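Local coordinates for malonyl CoA-acyl carrier protein transacylase (Burkholderia pseudomallei 1710b, PDB 3EZO) that probably transfers the malonyl group of malonyl-CoA to holo-acyl carrier protein, forming malonyl-ACP and releasing CoA, at residues A[32-42]-A[74-85]; A[275-285]-A[297-305]. One frame throughout, in Å; residues are numbered along the deposited sequence.

Contact 1: A[32-42]-A[74-85]; sequences VAVVRETLDEA and TAAYACYRAWQQ
R81 lies along the flank of helix 33-46, crossing T38 and finishing at E41. Its CB sits against CB of V34, CG lies over the rim of one face of the Y77 ring, and CD passes 3.3 Å from T38 OG1. An extended chain (chi2 179°, chi3 169°) carries the guanidinium onward, with Y77 CE2 over the rim of one of its faces and its polar partners at the edge. NH1 donates to T38 OG1 at 3.1 Å, almost straight and in the guanidinium plane. NH1 and NH2 also both grip a single atom, E41 OE1, each nitrogen 2.8 Å from it; NH2 takes the syn lone pair, and the carboxylate of E41 and the guanidinium of R81 are nearly coplanar. T38 OG1 gives its own proton to V34 O at 2.7 Å, which leaves it an acceptor for R81 and fixes its rotation. At the start of helix 33-46, Q85 OE1 takes the V34 N-H at 3.0 Å. Beneath the polar row, V35 packs on A78 and A82, while T74 CG2 meets L39 CD2 at 3.8 Å and also touches A42 CB.

Segments 33-42 and 74-85 run roughly antiparallel, their axes 8.5 Å apart at closest approach, with 146° between their directions. F113 and R114 of helix 113-128 border the T38 and E41 end, L309 of helix 306-314 touches A82, and helix 99-107 packs on A76 and Y77.

Contact 2: A[275-285]-A[297-305]; sequences VTHVIECGPGK and NLVGASVFD
I279 and V303 meet through their methyls, CG2 to CG2 at 3.7 Å, and I279 CG1 rests on A301 CB. The first torsion (chi1 -65°) sets CG1 beside the backbone N and CG2 opposite that N, one branch for A301 and the other for V303. Farther along the same face, the H277 ring lies beside V299, CD2 3.5 Å from V299 CB, both side chains pointing the same way. On the reverse face V278 CG2 touches L298 CD1 at 4.1 Å, with I270 of helix 263-272 against V278.

Between the faces runs a parallel ladder. V299 N donates to T276 O at 2.7 Å, V278 N to V299 O, E280 N to A301 O, V303 N to E280 O, and G282 N closes it on V303 O at 2.8 Å; the A301 N to V278 O rung is weak at 3.4 Å.

Beyond the last rung, K285 NZ stands over the face of the F304 ring, 3.9 Å from its centroid and 22° off the normal, a cation-pi contact reached through a bend at the end of the lysine chain. S308 OG hydrogen-bonds both F304 N and D305 OD1. Within the ladder, E280 leaves by the face it shares with V278, and its carboxylate receives the backbone N-H groups of L287 and A288.

This is a beta-alpha-beta crossover, 277-281 to 299-303 through helix 286-294. The carboxylate of buried E280 ties the first strand to the amino end of the connecting helix, where the two peptide N-H groups it accepts from, and the helix end, would be expected to favour its ionised form.

How the contacts relate
Contact 1 closes along the chain before contact 2 opens, yet the two meet in space, with centres about 17 Å apart. Helix 65-85 is the bridge: the face of 74-85 turned from helix 33-46 rests on the carboxyl ends of strands 277-281 and 299-303. C281 SG lies 3.4 Å from Y80 N, A76 CB lies 3.5 Å from C281 O, and C79 SG is 3.6 Å from V303 O, all plain packing. W83 touches V303 and meets F13 of strand 11-15, beyond 277-281, edge-to-face. Contact 2 is nearer the predicted active site, with the E280 side chain about 12 Å from that of S98; contact 1 lies away from it.

Contact 1: A[32-42]-A[74-85]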
loop_
_atom_site.group_PDB
_atom_site.type_symbol
_atom_site.label_atom_id
_atom_site.label_comp_id
_atom_site.label_asym_id
_atom_site.label_seq_id
_atom_site.Cartn_x
_atom_site.Cartn_y
_atom_site.Cartn_z
ATOM N N VAL A 32 -0.080 -21.518 12.646
ATOM C CA VAL A 32 -0.086 -20.488 13.699
ATOM C C VAL A 32 -1.538 -20.138 13.909
ATOM O O VAL A 32 -2.229 -19.705 12.976
ATOM C CB VAL A 32 0.768 -19.294 13.294
ATOM C CG1 VAL A 32 0.538 -18.090 14.198
ATOM C CG2 VAL A 32 2.252 -19.711 13.249
ATOM N N ALA A 33 -2.012 -20.386 15.130
ATOM C CA ALA A 33 -3.426 -20.314 15.470
ATOM C C ALA A 33 -4.025 -18.933 15.089
ATOM O O ALA A 33 -5.107 -18.874 14.498
ATOM C CB ALA A 33 -3.618 -20.583 16.987
ATOM N N VAL A 34 -3.336 -17.831 15.391
ATOM C CA VAL A 34 -3.935 -16.515 15.041
ATOM C C VAL A 34 -4.031 -16.263 13.553
ATOM O O VAL A 34 -4.883 -15.505 13.131
ATOM C CB VAL A 34 -3.229 -15.205 15.630
ATOM C CG1 VAL A 34 -3.657 -14.983 17.039
ATOM C CG2 VAL A 34 -1.743 -15.187 15.390
ATOM N N VAL A 35 -3.136 -16.848 12.773
ATOM C CA VAL A 35 -3.201 -16.711 11.312
ATOM C C VAL A 35 -4.422 -17.452 10.823
ATOM O O VAL A 35 -5.241 -16.911 10.070
ATOM C CB VAL A 35 -1.913 -17.175 10.658
ATOM C CG1 VAL A 35 -2.050 -17.146 9.146
ATOM C CG2 VAL A 35 -0.745 -16.269 11.153
ATOM N N ARG A 36 -4.620 -18.668 11.325
ATOM C CA ARG A 36 -5.847 -19.389 11.011
ATOM C C ARG A 36 -7.129 -18.612 11.360
ATOM O O ARG A 36 -8.085 -18.614 10.588
ATOM C CB ARG A 36 -5.867 -20.748 11.740
ATOM C CG ARG A 36 -4.763 -21.717 11.276
ATOM C CD ARG A 36 -5.129 -23.121 11.798
ATOM N NE ARG A 36 -4.132 -24.129 11.515
ATOM C CZ ARG A 36 -4.335 -25.447 11.615
ATOM N NH1 ARG A 36 -5.498 -25.921 12.011
ATOM N NH2 ARG A 36 -3.356 -26.295 11.329
ATOM N N GLU A 37 -7.157 -17.961 12.523
ATOM C CA GLU A 37 -8.336 -17.249 12.963
ATOM C C GLU A 37 -8.557 -15.987 12.128
ATOM O O GLU A 37 -9.687 -15.604 11.893
ATOM C CB GLU A 37 -8.233 -16.899 14.448
ATOM C CG GLU A 37 -8.145 -18.117 15.381
ATOM C CD GLU A 37 -7.941 -17.754 16.871
ATOM O OE1 GLU A 37 -6.884 -17.164 17.326
ATOM O OE2 GLU A 37 -8.887 -18.057 17.580
ATOM N N THR A 38 -7.479 -15.352 11.693
ATOM C CA THR A 38 -7.562 -14.178 10.831
ATOM C C THR A 38 -8.098 -14.503 9.429
ATOM O O THR A 38 -8.953 -13.765 8.875
ATOM C CB THR A 38 -6.197 -13.511 10.701
ATOM O OG1 THR A 38 -5.749 -13.191 12.007
ATOM C CG2 THR A 38 -6.308 -12.217 9.844
ATOM N N LEU A 39 -7.641 -15.620 8.882
ATOM C CA LEU A 39 -8.174 -16.120 7.590
ATOM C C LEU A 39 -9.621 -16.518 7.732
ATOM O O LEU A 39 -10.415 -16.295 6.823
ATOM C CB LEU A 39 -7.356 -17.314 7.089
ATOM C CG LEU A 39 -5.970 -16.924 6.665
ATOM C CD1 LEU A 39 -5.022 -18.167 6.460
ATOM C CD2 LEU A 39 -5.995 -16.039 5.399
ATOM N N ASP A 40 -9.980 -17.076 8.893
ATOM C CA ASP A 40 -11.387 -17.413 9.129
ATOM C C ASP A 40 -12.235 -16.165 9.199
ATOM O O ASP A 40 -13.330 -16.117 8.629
ATOM C CB ASP A 40 -11.580 -18.221 10.399
ATOM C CG ASP A 40 -11.251 -19.702 10.208
ATOM O OD1 ASP A 40 -11.628 -20.267 9.162
ATOM O OD2 ASP A 40 -10.640 -20.307 11.124
ATOM N N GLU A 41 -11.740 -15.160 9.907
ATOM C CA GLU A 41 -12.486 -13.903 10.050
ATOM C C GLU A 41 -12.680 -13.248 8.682
ATOM O O GLU A 41 -13.778 -12.782 8.343
ATOM C CB GLU A 41 -11.745 -12.964 11.030
ATOM C CG GLU A 41 -12.401 -11.596 11.135
ATOM C CD GLU A 41 -11.791 -10.655 12.235
ATOM O OE1 GLU A 41 -10.691 -10.932 12.815
ATOM O OE2 GLU A 41 -12.481 -9.641 12.501
ATOM N N ALA A 42 -11.613 -13.207 7.900
ATOM C CA ALA A 42 -11.680 -12.654 6.543
ATOM C C ALA A 42 -12.718 -13.391 5.655
ATOM O O ALA A 42 -13.542 -12.747 4.955
ATOM C CB ALA A 42 -10.290 -12.646 5.886
ATOM N N THR A 74 -5.547 -8.729 4.717
ATOM C CA THR A 74 -5.609 -9.958 5.536
ATOM C C THR A 74 -4.223 -10.531 5.824
ATOM O O THR A 74 -3.883 -10.818 6.964
ATOM C CB THR A 74 -6.449 -11.005 4.840
ATOM O OG1 THR A 74 -7.754 -10.483 4.656
ATOM C CG2 THR A 74 -6.503 -12.313 5.661
ATOM N N ALA A 75 -3.410 -10.669 4.785
ATOM C CA ALA A 75 -2.119 -11.351 4.901
ATOM C C ALA A 75 -1.166 -10.572 5.779
ATOM O O ALA A 75 -0.501 -11.141 6.667
ATOM C CB ALA A 75 -1.499 -11.598 3.490
ATOM N N ALA A 76 -1.100 -9.265 5.528
ATOM C CA ALA A 76 -0.266 -8.383 6.340
ATOM C C ALA A 76 -0.791 -8.255 7.743
ATOM O O ALA A 76 0.001 -8.319 8.688
ATOM C CB ALA A 76 -0.062 -7.025 5.672
ATOM N N TYR A 77 -2.105 -8.151 7.922
ATOM C CA TYR A 77 -2.654 -8.106 9.279
ATOM C C TYR A 77 -2.464 -9.430 10.047
ATOM O O TYR A 77 -2.143 -9.420 11.218
ATOM C CB TYR A 77 -4.113 -7.660 9.318
ATOM C CG TYR A 77 -4.549 -7.273 10.710
ATOM C CD1 TYR A 77 -3.818 -6.370 11.482
ATOM C CD2 TYR A 77 -5.676 -7.836 11.276
ATOM C CE1 TYR A 77 -4.240 -6.029 12.803
ATOM C CE2 TYR A 77 -6.082 -7.517 12.558
ATOM C CZ TYR A 77 -5.361 -6.632 13.319
ATOM O OH TYR A 77 -5.846 -6.344 14.582
ATOM N N ALA A 78 -2.610 -10.547 9.358
ATOM C CA ALA A 78 -2.308 -11.855 9.917
ATOM C C ALA A 78 -0.932 -11.835 10.503
ATOM O O ALA A 78 -0.699 -12.372 11.588
ATOM C CB ALA A 78 -2.415 -12.970 8.822
ATOM N N CYS A 79 0.000 -11.233 9.777
ATOM C CA CYS A 79 1.381 -11.197 10.196
ATOM C C CYS A 79 1.556 -10.332 11.445
ATOM O O CYS A 79 2.382 -10.652 12.331
ATOM C CB CYS A 79 2.287 -10.691 9.086
ATOM S SG CYS A 79 2.558 -11.814 7.709
ATOM N N TYR A 80 0.766 -9.278 11.529
ATOM C CA TYR A 80 0.774 -8.393 12.696
ATOM C C TYR A 80 0.242 -9.112 13.913
ATOM O O TYR A 80 0.829 -9.007 14.989
ATOM C CB TYR A 80 0.002 -7.077 12.453
ATOM C CG TYR A 80 0.168 -6.077 13.603
ATOM C CD1 TYR A 80 1.349 -5.399 13.765
ATOM C CD2 TYR A 80 -0.830 -5.882 14.545
ATOM C CE1 TYR A 80 1.538 -4.509 14.799
ATOM C CE2 TYR A 80 -0.657 -4.991 15.606
ATOM C CZ TYR A 80 0.538 -4.322 15.726
ATOM O OH TYR A 80 0.769 -3.436 16.751
ATOM N N ARG A 81 -0.882 -9.821 13.749
ATOM C CA ARG A 81 -1.456 -10.594 14.832
ATOM C C ARG A 81 -0.473 -11.714 15.302
ATOM O O ARG A 81 -0.378 -11.973 16.489
ATOM C CB ARG A 81 -2.849 -11.152 14.441
ATOM C CG ARG A 81 -4.012 -10.165 14.571
ATOM C CD ARG A 81 -5.315 -10.773 14.153
ATOM N NE ARG A 81 -6.516 -9.996 14.486
ATOM C CZ ARG A 81 -7.728 -10.267 14.005
ATOM N NH1 ARG A 81 -7.894 -11.249 13.137
ATOM N NH2 ARG A 81 -8.789 -9.551 14.332
ATOM N N ALA A 82 0.268 -12.343 14.393
ATOM C CA ALA A 82 1.313 -13.352 14.764
ATOM C C ALA A 82 2.439 -12.720 15.572
ATOM O O ALA A 82 3.002 -13.325 16.512
ATOM C CB ALA A 82 1.889 -13.990 13.530
ATOM N N TRP A 83 2.825 -11.513 15.172
ATOM C CA TRP A 83 3.832 -10.760 15.911
ATOM C C TRP A 83 3.373 -10.590 17.370
ATOM O O TRP A 83 4.121 -10.862 18.288
ATOM C CB TRP A 83 4.108 -9.425 15.220
ATOM C CG TRP A 83 4.941 -8.450 15.988
ATOM C CD1 TRP A 83 4.489 -7.457 16.766
ATOM C CD2 TRP A 83 6.367 -8.366 16.012
ATOM N NE1 TRP A 83 5.535 -6.728 17.274
ATOM C CE2 TRP A 83 6.705 -7.278 16.830
ATOM C CE3 TRP A 83 7.390 -9.116 15.436
ATOM C CZ2 TRP A 83 8.013 -6.910 17.078
ATOM C CZ3 TRP A 83 8.686 -8.761 15.676
ATOM C CH2 TRP A 83 8.997 -7.653 16.498
ATOM N N GLN A 84 2.127 -10.185 17.573
ATOM C CA GLN A 84 1.565 -10.010 18.921
ATOM C C GLN A 84 1.488 -11.313 19.728
ATOM O O GLN A 84 1.858 -11.288 20.918
ATOM C CB GLN A 84 0.158 -9.403 18.874
ATOM C CG GLN A 84 0.096 -7.953 18.398
ATOM C CD GLN A 84 -1.340 -7.498 18.196
ATOM O OE1 GLN A 84 -2.046 -8.046 17.360
ATOM N NE2 GLN A 84 -1.780 -6.489 18.959
ATOM N N GLN A 85 0.942 -12.375 19.094
ATOM C CA GLN A 85 0.817 -13.727 19.665
ATOM C C GLN A 85 2.177 -14.220 20.150
ATOM O O GLN A 85 2.243 -14.914 21.161
ATOM C CB GLN A 85 0.134 -14.765 18.693
ATOM C CG GLN A 85 -0.280 -16.197 19.356
ATOM C CD GLN A 85 -0.498 -17.418 18.355
ATOM O OE1 GLN A 85 -1.106 -17.292 17.316
ATOM N NE2 GLN A 85 -0.029 -18.609 18.750
#

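Contact 2: A[275-285]-A[297-305]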
loop_
_atom_site.group_PDB
_atom_site.type_symbol
_atom_site.label_atom_id
_atom_site.label_comp_id
_atom_site.label_asym_id
_atom_site.label_seq_id
_atom_site.Cartn_x
_atom_site.Cartn_y
_atom_site.Cartn_z
ATOM N N VAL A 275 13.161 6.907 15.045
ATOM C CA VAL A 275 13.079 5.497 14.733
ATOM C C VAL A 275 14.219 5.100 13.802
ATOM O O VAL A 275 14.414 5.691 12.744
ATOM C CB VAL A 275 11.734 5.143 14.030
ATOM C CG1 VAL A 275 11.693 3.623 13.655
ATOM C CG2 VAL A 275 10.563 5.538 14.883
ATOM N N THR A 276 14.984 4.097 14.196
ATOM C CA THR A 276 16.070 3.565 13.392
ATOM C C THR A 276 15.746 2.158 12.887
ATOM O O THR A 276 16.357 1.694 11.936
ATOM C CB THR A 276 17.358 3.505 14.233
ATOM O OG1 THR A 276 17.089 2.758 15.432
ATOM C CG2 THR A 276 17.783 4.945 14.643
ATOM N N HIS A 277 14.760 1.496 13.492
ATOM C CA HIS A 277 14.326 0.169 13.035
ATOM C C HIS A 277 12.963 0.188 12.340
ATOM O O HIS A 277 11.938 0.525 12.945
ATOM C CB HIS A 277 14.289 -0.802 14.222
ATOM C CG HIS A 277 15.609 -0.926 14.933
ATOM N ND1 HIS A 277 15.718 -1.206 16.279
ATOM C CD2 HIS A 277 16.869 -0.748 14.489
ATOM C CE1 HIS A 277 16.990 -1.247 16.618
ATOM N NE2 HIS A 277 17.709 -0.971 15.549
ATOM N N VAL A 278 12.961 -0.230 11.084
ATOM C CA VAL A 278 11.758 -0.248 10.277
ATOM C C VAL A 278 11.506 -1.672 9.757
ATOM O O VAL A 278 12.286 -2.234 8.959
ATOM C CB VAL A 278 11.848 0.784 9.161
ATOM C CG1 VAL A 278 10.617 0.747 8.308
ATOM C CG2 VAL A 278 12.135 2.234 9.795
ATOM N N ILE A 279 10.417 -2.253 10.246
ATOM C CA ILE A 279 10.100 -3.658 9.984
ATOM C C ILE A 279 8.925 -3.680 9.037
ATOM O O ILE A 279 7.893 -3.070 9.296
ATOM C CB ILE A 279 9.775 -4.384 11.280
ATOM C CG1 ILE A 279 11.027 -4.434 12.170
ATOM C CG2 ILE A 279 9.226 -5.815 11.018
ATOM C CD1 ILE A 279 10.675 -4.845 13.570
ATOM N N GLU A 280 9.119 -4.325 7.893
ATOM C CA GLU A 280 8.021 -4.549 6.953
ATOM C C GLU A 280 7.203 -5.683 7.493
ATOM O O GLU A 280 7.729 -6.776 7.759
ATOM C CB GLU A 280 8.506 -4.870 5.543
ATOM C CG GLU A 280 7.329 -5.337 4.643
ATOM C CD GLU A 280 7.653 -5.354 3.174
ATOM O OE1 GLU A 280 8.808 -5.692 2.827
ATOM O OE2 GLU A 280 6.719 -5.072 2.357
ATOM N N CYS A 281 5.919 -5.440 7.694
ATOM C CA CYS A 281 5.036 -6.469 8.245
ATOM C C CYS A 281 4.117 -7.006 7.161
ATOM O O CYS A 281 3.155 -6.356 6.758
ATOM C CB CYS A 281 4.245 -5.953 9.442
ATOM S SG CYS A 281 3.179 -7.196 10.254
ATOM N N GLY A 282 4.439 -8.203 6.687
ATOM C CA GLY A 282 3.657 -8.834 5.643
ATOM C C GLY A 282 4.512 -9.428 4.537
ATOM O O GLY A 282 5.727 -9.314 4.539
ATOM N N PRO A 283 3.863 -10.061 3.564
ATOM C CA PRO A 283 4.606 -10.753 2.504
ATOM C C PRO A 283 5.144 -9.854 1.376
ATOM O O PRO A 283 4.638 -8.744 1.154
ATOM C CB PRO A 283 3.551 -11.704 1.930
ATOM C CG PRO A 283 2.286 -10.905 2.048
ATOM C CD PRO A 283 2.411 -10.230 3.426
ATOM N N GLY A 284 6.177 -10.349 0.683
ATOM C CA GLY A 284 6.562 -9.824 -0.639
ATOM C C GLY A 284 7.898 -9.103 -0.701
ATOM O O GLY A 284 8.468 -8.923 -1.777
ATOM N N LYS A 285 8.396 -8.684 0.459
ATOM C CA LYS A 285 9.672 -7.949 0.588
ATOM C C LYS A 285 9.760 -6.585 -0.139
ATOM O O LYS A 285 10.843 -5.993 -0.202
ATOM C CB LYS A 285 10.862 -8.830 0.209
ATOM C CG LYS A 285 10.679 -10.316 0.593
ATOM C CD LYS A 285 12.010 -11.020 0.773
ATOM C CE LYS A 285 11.887 -12.591 0.678
ATOM N NZ LYS A 285 10.631 -13.150 1.227
ATOM N N ASN A 297 20.865 4.075 6.812
ATOM C CA ASN A 297 21.135 3.966 8.250
ATOM C C ASN A 297 19.995 3.282 8.958
ATOM O O ASN A 297 20.126 2.915 10.122
ATOM C CB ASN A 297 21.314 5.320 8.926
ATOM C CG ASN A 297 22.357 6.199 8.266
ATOM O OD1 ASN A 297 23.349 5.726 7.716
ATOM N ND2 ASN A 297 22.146 7.522 8.362
ATOM N N LEU A 298 18.839 3.179 8.304
ATOM C CA LEU A 298 17.717 2.490 8.924
ATOM C C LEU A 298 18.080 1.006 8.951
ATOM O O LEU A 298 18.835 0.555 8.106
ATOM C CB LEU A 298 16.390 2.720 8.164
ATOM C CG LEU A 298 15.917 4.171 8.123
ATOM C CD1 LEU A 298 14.640 4.288 7.309
ATOM C CD2 LEU A 298 15.748 4.686 9.553
ATOM N N VAL A 299 17.569 0.285 9.943
ATOM C CA VAL A 299 17.820 -1.138 10.059
ATOM C C VAL A 299 16.537 -1.886 9.816
ATOM O O VAL A 299 15.566 -1.751 10.555
ATOM C CB VAL A 299 18.376 -1.520 11.443
ATOM C CG1 VAL A 299 18.482 -3.058 11.567
ATOM C CG2 VAL A 299 19.755 -0.827 11.689
ATOM N N GLY A 300 16.552 -2.714 8.785
ATOM C CA GLY A 300 15.324 -3.378 8.313
ATOM C C GLY A 300 15.147 -4.778 8.837
ATOM O O GLY A 300 16.112 -5.447 9.137
ATOM N N ALA A 301 13.910 -5.204 9.005
ATOM C CA ALA A 301 13.604 -6.636 9.124
ATOM C C ALA A 301 12.253 -6.863 8.463
ATOM O O ALA A 301 11.647 -5.934 7.889
ATOM C CB ALA A 301 13.593 -7.096 10.580
ATOM N N SER A 302 11.780 -8.101 8.498
ATOM C CA SER A 302 10.458 -8.374 7.941
ATOM C C SER A 302 9.799 -9.480 8.677
ATOM O O SER A 302 10.470 -10.376 9.214
ATOM C CB SER A 302 10.546 -8.698 6.486
ATOM O OG SER A 302 11.380 -7.753 5.843
ATOM N N VAL A 303 8.482 -9.369 8.775
ATOM C CA VAL A 303 7.674 -10.425 9.342
ATOM C C VAL A 303 6.764 -10.965 8.250
ATOM O O VAL A 303 5.775 -10.309 7.869
ATOM C CB VAL A 303 6.867 -9.913 10.505
ATOM C CG1 VAL A 303 6.044 -11.042 11.109
ATOM C CG2 VAL A 303 7.829 -9.230 11.528
ATOM N N PHE A 304 7.115 -12.150 7.740
ATOM C CA PHE A 304 6.300 -12.841 6.723
ATOM C C PHE A 304 6.189 -14.373 6.920
ATOM O O PHE A 304 5.482 -15.057 6.182
ATOM C CB PHE A 304 6.852 -12.528 5.323
ATOM C CG PHE A 304 8.255 -12.939 5.138
ATOM C CD1 PHE A 304 8.565 -14.251 4.792
ATOM C CD2 PHE A 304 9.284 -12.026 5.287
ATOM C CE1 PHE A 304 9.882 -14.665 4.622
ATOM C CE2 PHE A 304 10.610 -12.427 5.113
ATOM C CZ PHE A 304 10.894 -13.766 4.775
ATOM N N ASP A 305 6.893 -14.892 7.917
ATOM C CA ASP A 305 6.792 -16.294 8.309
ATOM C C ASP A 305 7.425 -16.438 9.705
ATOM O O ASP A 305 7.980 -15.477 10.214
ATOM C CB ASP A 305 7.428 -17.215 7.255
ATOM C CG ASP A 305 8.941 -17.101 7.135
ATOM O OD1 ASP A 305 9.658 -16.389 7.886
ATOM O OD2 ASP A 305 9.445 -17.772 6.206
#